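Local coordinates for NIF3-related protein (Bacillus cereus, PDB 2GX8) that is of unknown function but belongs to the Nif3 family and binds zinc ions at a conserved dimetal site, at residues C[73-78]-C[113-118]; C[36-41]-C[122-127]; C[370-375]-C[382-387]. All coordinates share one frame; numbering follows the deposited sequence.

Followed from the N terminus, the chain first lays down helix 31-38, to which strand 122-125 returns in contact 2, closing a loop of 80 residues. Nested inside that loop, contact 1 joins helix 75-84 to helix 108-118. Contact 3 comes later, in series with both, and closes a short turn between helix 362-377 and strand 383-386, so nothing crosses. Contacts 2 and 3 both reach the same sheet, and the contacts touch in pairs: C116 of contact 1 packs on I123 of contact 2, V77 of contact 1 meets S387 of contact 3, and M41 of contact 2 lies against Q370 and K374 of contact 3.

Contact 1 of 3, residues C[73-78]-C[113-118]; sequences VTEEVV and IEKCIK
E75 and V78 meet K115 and C116 where two helices of successive beta-alpha-beta crossovers lie side by side. Helix 75-84 links parallel strands 66-70 and 88-91, and helix 108-118 precedes strand 122-125, the next parallel strand of the same sheet; the contact thus illustrates how neighbouring crossover helices seal against each other, with V78 and C116 buried and the partly exposed E75-K115 pair further out.

The charged part is a salt bridge in which K115 NZ stands 2.9 Å from E75 OE2. E75 reaches it with an extended chain, CG lying anti to the backbone N (chi1 -159°). K115 leaves its helix in a similar sense but bends at its third torsion (chi3 -79°), which turns the ammonium across the glutamate, the two chains crossing at about a right angle. The lysine nitrogen arrives from above the carboxylate plane, 37° out of it. D79, one turn beyond E75, supplies a second carboxylate to the same NZ, probably steadying its positive charge.

The lysine stem does apolar work as well: K115 CG rests 3.6 Å from V78 CG1, the two side chains running past each other in opposite directions. V78 CG2 faces the cysteine, 3.9 Å from C116 SG, though CG1 is also near the sulfur. At the start of the first helix T74 is the N-cap, its OG1 accepting a weak bond from V77 N. Along the other helix, E114 and K118 form a salt bridge, and K118 NZ also pairs with D120 of the second subunit. C116 SG is 4.1 Å from V78 CG1.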
ATOM      1  N   VAL C  73       8.817 -28.420  15.678  1.00 56.23           N
ATOM      2  CA  VAL C  73       7.797 -29.262  16.267  1.00 58.19           C
ATOM      3  C   VAL C  73       7.181 -30.119  15.185  1.00 58.87           C
ATOM      4  O   VAL C  73       6.200 -29.741  14.571  1.00 60.75           O
ATOM      5  CB  VAL C  73       6.685 -28.480  16.986  1.00 59.53           C
ATOM      6  CG1 VAL C  73       5.698 -29.447  17.613  1.00 58.33           C
ATOM      7  CG2 VAL C  73       7.267 -27.548  18.035  1.00 56.82           C
ATOM      8  N   THR C  74       7.786 -31.265  14.922  1.00 59.65           N
ATOM      9  CA  THR C  74       7.268 -32.210  13.924  1.00 59.29           C
ATOM     10  C   THR C  74       6.396 -33.175  14.706  1.00 59.34           C
ATOM     11  O   THR C  74       6.361 -33.105  15.933  1.00 59.38           O
ATOM     12  CB  THR C  74       8.406 -33.008  13.310  1.00 59.45           C
ATOM     13  OG1 THR C  74       9.058 -33.748  14.350  1.00 60.95           O
ATOM     14  CG2 THR C  74       9.425 -32.070  12.695  1.00 61.70           C
ATOM     15  N   GLU C  75       5.696 -34.081  14.032  1.00 59.75           N
ATOM     16  CA  GLU C  75       4.849 -35.015  14.760  1.00 60.79           C
ATOM     17  C   GLU C  75       5.661 -35.981  15.652  1.00 60.43           C
ATOM     18  O   GLU C  75       5.242 -36.277  16.775  1.00 59.29           O
ATOM     19  CB  GLU C  75       3.884 -35.765  13.844  1.00 61.00           C
ATOM     20  CG  GLU C  75       2.709 -36.324  14.635  1.00 64.84           C
ATOM     21  CD  GLU C  75       1.613 -36.875  13.773  1.00 70.25           C
ATOM     22  OE1 GLU C  75       1.763 -36.836  12.535  1.00 74.52           O
ATOM     23  OE2 GLU C  75       0.593 -37.342  14.331  1.00 72.12           O
ATOM     24  N   GLU C  76       6.837 -36.407  15.167  1.00 60.25           N
ATOM     25  CA  GLU C  76       7.701 -37.325  15.906  1.00 60.27           C
ATOM     26  C   GLU C  76       8.189 -36.670  17.184  1.00 59.06           C
ATOM     27  O   GLU C  76       8.427 -37.361  18.173  1.00 59.36           O
ATOM     28  CB  GLU C  76       8.887 -37.827  15.071  1.00 60.82           C
ATOM     29  CG  GLU C  76       8.567 -38.800  13.927  1.00 66.39           C
ATOM     30  CD  GLU C  76       7.918 -38.146  12.691  1.00 75.20           C
ATOM     31  OE1 GLU C  76       7.999 -36.905  12.528  1.00 75.67           O
ATOM     32  OE2 GLU C  76       7.331 -38.889  11.862  1.00 79.84           O
ATOM     33  N   VAL C  77       8.356 -35.348  17.159  1.00 57.96           N
ATOM     34  CA  VAL C  77       8.765 -34.585  18.358  1.00 56.44           C
ATOM     35  C   VAL C  77       7.620 -34.580  19.395  1.00 56.85           C
ATOM     36  O   VAL C  77       7.865 -34.696  20.606  1.00 55.83           O
ATOM     37  CB  VAL C  77       9.227 -33.131  18.024  1.00 55.80           C
ATOM     38  CG1 VAL C  77       9.316 -32.271  19.288  1.00 54.33           C
ATOM     39  CG2 VAL C  77      10.547 -33.132  17.288  1.00 54.48           C
ATOM     40  N   VAL C  78       6.376 -34.466  18.905  1.00 56.37           N
ATOM     41  CA  VAL C  78       5.191 -34.504  19.760  1.00 55.72           C
ATOM     42  C   VAL C  78       5.041 -35.914  20.372  1.00 56.89           C
ATOM     43  O   VAL C  78       4.719 -36.037  21.559  1.00 57.44           O
ATOM     44  CB  VAL C  78       3.887 -34.021  19.028  1.00 55.96           C
ATOM     45  CG1 VAL C  78       2.725 -33.954  20.000  1.00 55.37           C
ATOM     46  CG2 VAL C  78       4.066 -32.632  18.436  1.00 50.92           C
ATOM     47  N   ILE C 113      -1.065 -30.290  15.076  1.00 55.95           N
ATOM     48  CA  ILE C 113      -1.896 -29.421  15.928  1.00 56.12           C
ATOM     49  C   ILE C 113      -2.932 -30.266  16.681  1.00 56.80           C
ATOM     50  O   ILE C 113      -3.165 -30.076  17.881  1.00 56.80           O
ATOM     51  CB  ILE C 113      -2.582 -28.354  15.053  1.00 55.96           C
ATOM     52  CG1 ILE C 113      -1.510 -27.448  14.429  1.00 54.06           C
ATOM     53  CG2 ILE C 113      -3.530 -27.490  15.857  1.00 53.13           C
ATOM     54  CD1 ILE C 113      -2.082 -26.517  13.417  1.00 53.16           C
ATOM     55  N   GLU C 114      -3.535 -31.215  15.967  1.00 57.43           N
ATOM     56  CA  GLU C 114      -4.539 -32.140  16.549  1.00 57.35           C
ATOM     57  C   GLU C 114      -3.925 -33.000  17.650  1.00 56.84           C
ATOM     58  O   GLU C 114      -4.511 -33.173  18.724  1.00 59.06           O
ATOM     59  CB  GLU C 114      -5.099 -33.044  15.450  1.00 55.84           C
ATOM     60  CG  GLU C 114      -6.060 -34.121  15.937  1.00 57.07           C
ATOM     61  CD  GLU C 114      -6.552 -35.035  14.819  1.00 58.24           C
ATOM     62  OE1 GLU C 114      -5.704 -35.494  14.029  1.00 58.61           O
ATOM     63  OE2 GLU C 114      -7.777 -35.307  14.745  1.00 57.55           O
ATOM     64  N   LYS C 115      -2.746 -33.547  17.383  1.00 57.21           N
ATOM     65  CA  LYS C 115      -2.060 -34.372  18.365  1.00 56.82           C
ATOM     66  C   LYS C 115      -1.735 -33.551  19.628  1.00 57.08           C
ATOM     67  O   LYS C 115      -1.920 -34.044  20.746  1.00 57.10           O
ATOM     68  CB  LYS C 115      -0.829 -35.027  17.747  1.00 56.27           C
ATOM     69  CG  LYS C 115      -0.044 -35.917  18.691  1.00 58.38           C
ATOM     70  CD  LYS C 115       0.907 -36.886  17.947  1.00 57.59           C
ATOM     71  CE  LYS C 115       0.118 -38.087  17.406  1.00 59.15           C
ATOM     72  NZ  LYS C 115       0.948 -39.055  16.644  1.00 61.41           N
ATOM     73  N   CYS C 116      -1.306 -32.299  19.445  1.00 56.99           N
ATOM     74  CA  CYS C 116      -1.018 -31.375  20.568  1.00 57.54           C
ATOM     75  C   CYS C 116      -2.266 -31.043  21.348  1.00 56.76           C
ATOM     76  O   CYS C 116      -2.275 -31.082  22.583  1.00 59.07           O
ATOM     77  CB  CYS C 116      -0.432 -30.058  20.062  1.00 56.35           C
ATOM     78  SG  CYS C 116       1.182 -30.178  19.347  1.00 65.34           S
ATOM     79  N   ILE C 117      -3.327 -30.691  20.634  1.00 56.42           N
ATOM     80  CA  ILE C 117      -4.582 -30.370  21.316  1.00 56.71           C
ATOM     81  C   ILE C 117      -5.214 -31.552  22.033  1.00 55.43           C
ATOM     82  O   ILE C 117      -5.601 -31.418  23.186  1.00 59.00           O
ATOM     83  CB  ILE C 117      -5.597 -29.664  20.394  1.00 57.48           C
ATOM     84  CG1 ILE C 117      -5.176 -28.198  20.229  1.00 56.00           C
ATOM     85  CG2 ILE C 117      -7.016 -29.740  20.994  1.00 56.89           C
ATOM     86  CD1 ILE C 117      -6.190 -27.343  19.501  1.00 58.54           C
ATOM     87  N   LYS C 118      -5.307 -32.705  21.383  1.00 54.21           N
ATOM     88  CA  LYS C 118      -5.890 -33.888  22.017  1.00 52.66           C
ATOM     89  C   LYS C 118      -5.133 -34.370  23.250  1.00 52.58           C
ATOM     90  O   LYS C 118      -5.707 -34.973  24.159  1.00 51.71           O
ATOM     91  CB  LYS C 118      -6.018 -35.045  21.027  1.00 52.31           C
ATOM     92  CG  LYS C 118      -7.103 -34.851  20.012  1.00 52.62           C
ATOM     93  CD  LYS C 118      -7.408 -36.126  19.298  1.00 52.41           C
ATOM     94  CE  LYS C 118      -8.445 -35.881  18.219  1.00 53.18           C
ATOM     95  NZ  LYS C 118      -8.921 -37.162  17.610  1.00 52.99           N
TER

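Contact 2 of 3, residues C[36-41]-C[122-127]; sequences SLFESM and AIYAAH
Y124 and, two residues on, A126 make the touch with F38 and E39 of segment 36-41. The strand begins behind them: A122 bonds through its backbone to strand 88-91, and I123 turns to the pairing with strand 54-56 while its side chain packs on C116 of the neighbouring helix. Y124 then swings the other way, with CG anti to the backbone N (chi1 176°), and lays its ring out toward the helix. Its hydroxyl donates to E39 OE1 at a very short 2.5 Å, a length best read with caution at this resolution. E39 OE1 lies at the edge of the tyrosine ring, near its plane, and carboxylate and ring are turned 30° against each other. E39 is extended beyond CG, and CG itself lies 3.2 Å from Y124 OH; a weak, long ion pair links OE1 to K44.

The other flank of the ring belongs to F38. Y124 CE1 comes 3.7 Å from F38 CE1, and with planes at 85° and centroids 5.7 Å apart the two rings meet obliquely. Here helix 31-38 covers one face of the mixed five-stranded sheet of the alpha/beta domain, an example of a helix packing on a strand some 80 residues away in sequence, and F38 reaches on to I90 of strand 88-91 and V367 of helix 362-377.

A125 faces away from the helix. A126 returns to it as the strand ends, its CB 3.5 Å from F38 CZ. About 9 Å separates the A126 side chain from a bound zinc ion, and A126 O is hydrogen-bonded to ND1 of the zinc ligand H92, probably helping to orient that imidazole. H127 follows, its ring edge-to-face with H92 and its ND1 bonded to D51 OD2.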
ATOM      1  N   SER C  36       7.883 -17.902  32.606  1.00 53.36           N
ATOM      2  CA  SER C  36       8.351 -16.653  33.185  1.00 53.14           C
ATOM      3  C   SER C  36       9.853 -16.713  33.492  1.00 53.09           C
ATOM      4  O   SER C  36      10.535 -15.699  33.427  1.00 52.89           O
ATOM      5  CB  SER C  36       7.558 -16.304  34.436  1.00 52.90           C
ATOM      6  OG  SER C  36       7.758 -14.956  34.766  1.00 51.22           O
ATOM      7  N   LEU C  37      10.359 -17.903  33.808  1.00 53.69           N
ATOM      8  CA  LEU C  37      11.791 -18.096  34.060  1.00 54.35           C
ATOM      9  C   LEU C  37      12.589 -18.245  32.773  1.00 55.24           C
ATOM     10  O   LEU C  37      13.798 -18.015  32.764  1.00 57.61           O
ATOM     11  CB  LEU C  37      12.044 -19.311  34.952  1.00 54.07           C
ATOM     12  CG  LEU C  37      11.701 -19.161  36.442  1.00 55.28           C
ATOM     13  CD1 LEU C  37      11.946 -20.465  37.183  1.00 54.29           C
ATOM     14  CD2 LEU C  37      12.525 -18.039  37.078  1.00 55.54           C
ATOM     15  N   PHE C  38      11.925 -18.657  31.694  1.00 55.42           N
ATOM     16  CA  PHE C  38      12.575 -18.796  30.395  1.00 54.47           C
ATOM     17  C   PHE C  38      12.775 -17.419  29.809  1.00 54.48           C
ATOM     18  O   PHE C  38      13.822 -17.121  29.223  1.00 55.56           O
ATOM     19  CB  PHE C  38      11.720 -19.632  29.419  1.00 54.50           C
ATOM     20  CG  PHE C  38      12.240 -19.626  27.999  1.00 54.08           C
ATOM     21  CD1 PHE C  38      11.641 -18.829  27.020  1.00 56.96           C
ATOM     22  CD2 PHE C  38      13.353 -20.383  27.646  1.00 53.99           C
ATOM     23  CE1 PHE C  38      12.133 -18.797  25.704  1.00 52.54           C
ATOM     24  CE2 PHE C  38      13.850 -20.366  26.341  1.00 54.97           C
ATOM     25  CZ  PHE C  38      13.244 -19.568  25.367  1.00 53.44           C
ATOM     26  N   GLU C  39      11.753 -16.587  29.965  1.00 54.36           N
ATOM     27  CA  GLU C  39      11.764 -15.236  29.431  1.00 54.62           C
ATOM     28  C   GLU C  39      12.729 -14.302  30.154  1.00 54.97           C
ATOM     29  O   GLU C  39      13.032 -13.228  29.647  1.00 54.72           O
ATOM     30  CB  GLU C  39      10.343 -14.666  29.372  1.00 54.81           C
ATOM     31  CG  GLU C  39       9.505 -15.357  28.306  1.00 52.93           C
ATOM     32  CD  GLU C  39       8.036 -14.977  28.293  1.00 55.32           C
ATOM     33  OE1 GLU C  39       7.283 -15.641  27.543  1.00 57.60           O
ATOM     34  OE2 GLU C  39       7.612 -14.052  29.034  1.00 57.98           O
ATOM     35  N   SER C  40      13.222 -14.717  31.317  1.00 55.09           N
ATOM     36  CA  SER C  40      14.217 -13.923  32.024  1.00 56.70           C
ATOM     37  C   SER C  40      15.525 -13.980  31.222  1.00 58.12           C
ATOM     38  O   SER C  40      16.310 -13.023  31.203  1.00 59.28           O
ATOM     39  CB  SER C  40      14.433 -14.454  33.444  1.00 56.46           C
ATOM     40  OG  SER C  40      15.022 -15.749  33.440  1.00 54.82           O
ATOM     41  N   MET C  41      15.742 -15.105  30.546  1.00 58.40           N
ATOM     42  CA  MET C  41      16.934 -15.308  29.740  1.00 59.37           C
ATOM     43  C   MET C  41      16.693 -14.889  28.285  1.00 58.76           C
ATOM     44  O   MET C  41      17.607 -14.458  27.592  1.00 59.84           O
ATOM     45  CB  MET C  41      17.341 -16.783  29.774  1.00 59.19           C
ATOM     46  CG  MET C  41      17.486 -17.386  31.168  1.00 60.66           C
ATOM     47  SD  MET C  41      18.041 -19.112  31.139  1.00 61.82           S
ATOM     48  CE  MET C  41      16.682 -19.970  30.352  1.00 55.01           C
ATOM     49  N   ALA C 122       1.105 -27.980  25.465  1.00 55.89           N
ATOM     50  CA  ALA C 122       1.276 -26.574  25.200  1.00 54.34           C
ATOM     51  C   ALA C 122       2.489 -26.400  24.294  1.00 54.18           C
ATOM     52  O   ALA C 122       3.487 -27.095  24.445  1.00 52.82           O
ATOM     53  CB  ALA C 122       1.454 -25.819  26.488  1.00 54.46           C
ATOM     54  N   ILE C 123       2.373 -25.492  23.329  1.00 54.64           N
ATOM     55  CA  ILE C 123       3.438 -25.225  22.378  1.00 54.44           C
ATOM     56  C   ILE C 123       3.799 -23.748  22.530  1.00 55.71           C
ATOM     57  O   ILE C 123       2.966 -22.860  22.341  1.00 54.06           O
ATOM     58  CB  ILE C 123       2.997 -25.534  20.942  1.00 55.86           C
ATOM     59  CG1 ILE C 123       2.594 -27.006  20.790  1.00 55.62           C
ATOM     60  CG2 ILE C 123       4.110 -25.165  19.913  1.00 53.03           C
ATOM     61  CD1 ILE C 123       3.723 -27.970  21.082  1.00 57.63           C
ATOM     62  N   TYR C 124       5.055 -23.495  22.882  1.00 56.55           N
ATOM     63  CA  TYR C 124       5.526 -22.145  23.086  1.00 56.51           C
ATOM     64  C   TYR C 124       6.640 -21.835  22.089  1.00 56.91           C
ATOM     65  O   TYR C 124       7.583 -22.627  21.939  1.00 58.73           O
ATOM     66  CB  TYR C 124       5.999 -22.004  24.546  1.00 57.49           C
ATOM     67  CG  TYR C 124       6.609 -20.666  24.903  1.00 57.63           C
ATOM     68  CD1 TYR C 124       7.976 -20.430  24.688  1.00 58.15           C
ATOM     69  CD2 TYR C 124       5.850 -19.658  25.472  1.00 56.42           C
ATOM     70  CE1 TYR C 124       8.562 -19.238  25.010  1.00 56.53           C
ATOM     71  CE2 TYR C 124       6.443 -18.433  25.806  1.00 57.91           C
ATOM     72  CZ  TYR C 124       7.801 -18.247  25.569  1.00 57.33           C
ATOM     73  OH  TYR C 124       8.427 -17.070  25.871  1.00 57.44           O
ATOM     74  N   ALA C 125       6.557 -20.704  21.391  1.00 55.13           N
ATOM     75  CA  ALA C 125       7.623 -20.397  20.428  1.00 54.83           C
ATOM     76  C   ALA C 125       8.620 -19.374  20.947  1.00 54.74           C
ATOM     77  O   ALA C 125       8.241 -18.335  21.480  1.00 54.41           O
ATOM     78  CB  ALA C 125       7.052 -19.938  19.124  1.00 53.95           C
ATOM     79  N   ALA C 126       9.898 -19.682  20.789  1.00 54.89           N
ATOM     80  CA  ALA C 126      10.966 -18.767  21.159  1.00 55.97           C
ATOM     81  C   ALA C 126      11.850 -18.623  19.938  1.00 56.75           C
ATOM     82  O   ALA C 126      12.871 -19.305  19.829  1.00 57.61           O
ATOM     83  CB  ALA C 126      11.740 -19.356  22.259  1.00 55.99           C
ATOM     84  N   HIS C 127      11.466 -17.750  19.014  1.00 57.10           N
ATOM     85  CA  HIS C 127      12.200 -17.650  17.765  1.00 57.92           C
ATOM     86  C   HIS C 127      13.354 -16.652  17.752  1.00 57.23           C
ATOM     87  O   HIS C 127      14.407 -16.959  18.295  1.00 56.97           O
ATOM     88  CB  HIS C 127      11.241 -17.550  16.559  1.00 59.04           C
ATOM     89  CG  HIS C 127      11.905 -17.748  15.225  1.00 62.21           C
ATOM     90  ND1 HIS C 127      11.470 -17.118  14.073  1.00 68.11           N
ATOM     91  CD2 HIS C 127      12.998 -18.466  14.869  1.00 63.90           C
ATOM     92  CE1 HIS C 127      12.257 -17.450  13.063  1.00 68.80           C
ATOM     93  NE2 HIS C 127      13.198 -18.260  13.520  1.00 71.14           N
TER

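Contact 3 of 3, residues C[370-375]-C[382-387]; sequences QLQEKV and VHIHAS
This is helix-on-sheet packing at one margin of the mixed five-stranded sheet of the alpha/beta domain: L371, Q372 and V375 of helix 362-377 lie on I384 of strand 383-386 and V382 just before it; that strand is outermost in the sheet within this chain. Helix and strand, joined by a short turn, run antiparallel, their segment axes at 178° and 8.3 Å apart at their closest. It is a compact instance of a chain doubling back to pack a helix against the strand that follows it.

I384 is the central side chain. Its CG1 lies beside the backbone N (chi1 -45°) and so anti to the carbonyl carbon, which sends the longer branch toward the helix, shared between residues one turn apart. The end, CD1, meets L371 CD2 at 3.9 Å, the two chains crossing at about a right angle. I384 CG1 is 4.4 Å from V375 CG2. That same valine methyl, set between the backbone N and the carbonyl carbon, also lies 4.4 Å from V382 CB, so V375 bridges V382 and I384.

Q372 approaches from the flank. A bend at its second torsion (chi2 72°) folds the chain alongside I384, in the opposite direction, and lays the amide group by the strand backbone from V382 to I384. I384 also touches V67 and I69 of strand 66-70, to which H383 and H385 are bound by backbone hydrogen bonds. H383 ND1 donates to I384 O at 3.2 Å from above the carbonyl plane, and sits over one face of the H385 ring, offset toward its rim.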
ATOM      1  N   GLN C 370      20.651 -24.204  30.510  1.00 63.04           N
ATOM      2  CA  GLN C 370      20.231 -22.904  31.025  1.00 62.62           C
ATOM      3  C   GLN C 370      18.933 -23.000  31.827  1.00 61.42           C
ATOM      4  O   GLN C 370      18.895 -22.581  32.975  1.00 61.19           O
ATOM      5  CB  GLN C 370      20.032 -21.903  29.873  1.00 62.28           C
ATOM      6  CG  GLN C 370      21.305 -21.314  29.274  1.00 64.84           C
ATOM      7  CD  GLN C 370      21.069 -20.578  27.938  1.00 65.48           C
ATOM      8  OE1 GLN C 370      21.683 -19.542  27.658  1.00 72.13           O
ATOM      9  NE2 GLN C 370      20.176 -21.112  27.122  1.00 65.60           N
ATOM     10  N   LEU C 371      17.884 -23.568  31.230  1.00 59.94           N
ATOM     11  CA  LEU C 371      16.586 -23.667  31.903  1.00 58.51           C
ATOM     12  C   LEU C 371      16.581 -24.619  33.100  1.00 58.56           C
ATOM     13  O   LEU C 371      16.000 -24.290  34.128  1.00 59.35           O
ATOM     14  CB  LEU C 371      15.443 -23.987  30.922  1.00 58.28           C
ATOM     15  CG  LEU C 371      14.013 -23.836  31.472  1.00 57.68           C
ATOM     16  CD1 LEU C 371      13.730 -22.385  31.896  1.00 55.86           C
ATOM     17  CD2 LEU C 371      12.944 -24.330  30.500  1.00 55.50           C
ATOM     18  N   GLN C 372      17.220 -25.781  32.988  1.00 58.65           N
ATOM     19  CA  GLN C 372      17.297 -26.703  34.128  1.00 59.16           C
ATOM     20  C   GLN C 372      17.951 -25.987  35.314  1.00 59.63           C
ATOM     21  O   GLN C 372      17.526 -26.127  36.451  1.00 60.92           O
ATOM     22  CB  GLN C 372      18.132 -27.930  33.785  1.00 58.64           C
ATOM     23  CG  GLN C 372      18.060 -29.030  34.819  1.00 60.78           C
ATOM     24  CD  GLN C 372      16.723 -29.752  34.818  1.00 62.37           C
ATOM     25  OE1 GLN C 372      15.950 -29.650  35.774  1.00 62.59           O
ATOM     26  NE2 GLN C 372      16.429 -30.463  33.728  1.00 61.05           N
ATOM     27  N   GLU C 373      18.987 -25.212  35.022  1.00 59.86           N
ATOM     28  CA  GLU C 373      19.748 -24.441  36.000  1.00 59.27           C
ATOM     29  C   GLU C 373      18.847 -23.446  36.762  1.00 59.03           C
ATOM     30  O   GLU C 373      18.950 -23.327  37.989  1.00 58.84           O
ATOM     31  CB  GLU C 373      20.872 -23.732  35.234  1.00 59.43           C
ATOM     32  CG  GLU C 373      22.059 -23.208  36.001  1.00 60.46           C
ATOM     33  CD  GLU C 373      23.223 -22.813  35.073  1.00 61.13           C
ATOM     34  OE1 GLU C 373      23.285 -23.273  33.904  1.00 62.39           O
ATOM     35  OE2 GLU C 373      24.093 -22.048  35.532  1.00 65.01           O
ATOM     36  N   LYS C 374      17.954 -22.759  36.045  1.00 58.38           N
ATOM     37  CA  LYS C 374      17.026 -21.785  36.649  1.00 58.24           C
ATOM     38  C   LYS C 374      15.947 -22.441  37.506  1.00 58.51           C
ATOM     39  O   LYS C 374      15.581 -21.922  38.557  1.00 58.28           O
ATOM     40  CB  LYS C 374      16.330 -20.941  35.573  1.00 57.93           C
ATOM     41  CG  LYS C 374      17.251 -20.125  34.652  1.00 58.27           C
ATOM     42  CD  LYS C 374      17.840 -18.862  35.293  1.00 56.78           C
ATOM     43  CE  LYS C 374      16.759 -17.822  35.528  1.00 56.50           C
ATOM     44  NZ  LYS C 374      17.333 -16.515  35.925  1.00 57.84           N
ATOM     45  N   VAL C 375      15.423 -23.572  37.043  1.00 59.22           N
ATOM     46  CA  VAL C 375      14.366 -24.260  37.777  1.00 59.26           C
ATOM     47  C   VAL C 375      14.938 -24.975  38.988  1.00 59.78           C
ATOM     48  O   VAL C 375      14.203 -25.275  39.935  1.00 60.37           O
ATOM     49  CB  VAL C 375      13.480 -25.217  36.874  1.00 59.56           C
ATOM     50  CG1 VAL C 375      13.040 -24.497  35.619  1.00 58.23           C
ATOM     51  CG2 VAL C 375      14.190 -26.517  36.498  1.00 58.82           C
ATOM     52  N   VAL C 382      10.791 -29.866  38.202  1.00 52.58           N
ATOM     53  CA  VAL C 382      10.612 -30.029  36.756  1.00 52.87           C
ATOM     54  C   VAL C 382      11.875 -30.606  36.137  1.00 52.88           C
ATOM     55  O   VAL C 382      12.983 -30.184  36.458  1.00 52.82           O
ATOM     56  CB  VAL C 382      10.378 -28.695  35.979  1.00 52.84           C
ATOM     57  CG1 VAL C 382       9.712 -29.000  34.649  1.00 51.31           C
ATOM     58  CG2 VAL C 382       9.506 -27.741  36.719  1.00 52.48           C
ATOM     59  N   HIS C 383      11.689 -31.549  35.224  1.00 53.73           N
ATOM     60  CA  HIS C 383      12.776 -32.157  34.489  1.00 54.79           C
ATOM     61  C   HIS C 383      12.704 -31.556  33.069  1.00 53.92           C
ATOM     62  O   HIS C 383      11.678 -31.652  32.411  1.00 54.71           O
ATOM     63  CB  HIS C 383      12.555 -33.672  34.448  1.00 55.50           C
ATOM     64  CG  HIS C 383      13.753 -34.467  34.008  1.00 60.34           C
ATOM     65  ND1 HIS C 383      14.496 -34.154  32.885  1.00 62.13           N
ATOM     66  CD2 HIS C 383      14.288 -35.611  34.503  1.00 64.20           C
ATOM     67  CE1 HIS C 383      15.460 -35.046  32.729  1.00 62.90           C
ATOM     68  NE2 HIS C 383      15.350 -35.947  33.692  1.00 66.53           N
ATOM     69  N   ILE C 384      13.768 -30.917  32.598  1.00 53.28           N
ATOM     70  CA  ILE C 384      13.761 -30.354  31.241  1.00 52.56           C
ATOM     71  C   ILE C 384      14.453 -31.354  30.309  1.00 52.54           C
ATOM     72  O   ILE C 384      15.432 -31.991  30.706  1.00 52.65           O
ATOM     73  CB  ILE C 384      14.489 -28.966  31.178  1.00 52.85           C
ATOM     74  CG1 ILE C 384      14.070 -28.041  32.339  1.00 52.99           C
ATOM     75  CG2 ILE C 384      14.352 -28.308  29.816  1.00 52.53           C
ATOM     76  CD1 ILE C 384      12.607 -27.712  32.432  1.00 52.62           C
ATOM     77  N   HIS C 385      13.954 -31.513  29.083  1.00 52.13           N
ATOM     78  CA  HIS C 385      14.567 -32.456  28.158  1.00 51.29           C
ATOM     79  C   HIS C 385      14.950 -31.791  26.849  1.00 51.66           C
ATOM     80  O   HIS C 385      14.306 -30.839  26.419  1.00 52.57           O
ATOM     81  CB  HIS C 385      13.630 -33.612  27.848  1.00 49.81           C
ATOM     82  CG  HIS C 385      13.025 -34.261  29.052  1.00 51.12           C
ATOM     83  ND1 HIS C 385      13.566 -35.381  29.653  1.00 49.24           N
ATOM     84  CD2 HIS C 385      11.901 -33.965  29.750  1.00 51.64           C
ATOM     85  CE1 HIS C 385      12.805 -35.741  30.670  1.00 49.57           C
ATOM     86  NE2 HIS C 385      11.794 -34.894  30.757  1.00 51.93           N
ATOM     87  N   ALA C 386      16.006 -32.301  26.225  1.00 51.75           N
ATOM     88  CA  ALA C 386      16.445 -31.836  24.919  1.00 52.41           C
ATOM     89  C   ALA C 386      16.084 -32.917  23.912  1.00 52.92           C
ATOM     90  O   ALA C 386      16.666 -33.994  23.933  1.00 52.99           O
ATOM     91  CB  ALA C 386      17.917 -31.613  24.913  1.00 52.30           C
ATOM     92  N   SER C 387      15.114 -32.626  23.050  1.00 54.24           N
ATOM     93  CA  SER C 387      14.666 -33.551  22.009  1.00 54.74           C
ATOM     94  C   SER C 387      15.818 -34.209  21.276  1.00 55.06           C
ATOM     95  O   SER C 387      16.755 -33.537  20.841  1.00 55.22           O
ATOM     96  CB  SER C 387      13.825 -32.807  21.004  1.00 54.94           C
ATOM     97  OG  SER C 387      13.316 -33.698  20.036  1.00 56.21           O
TER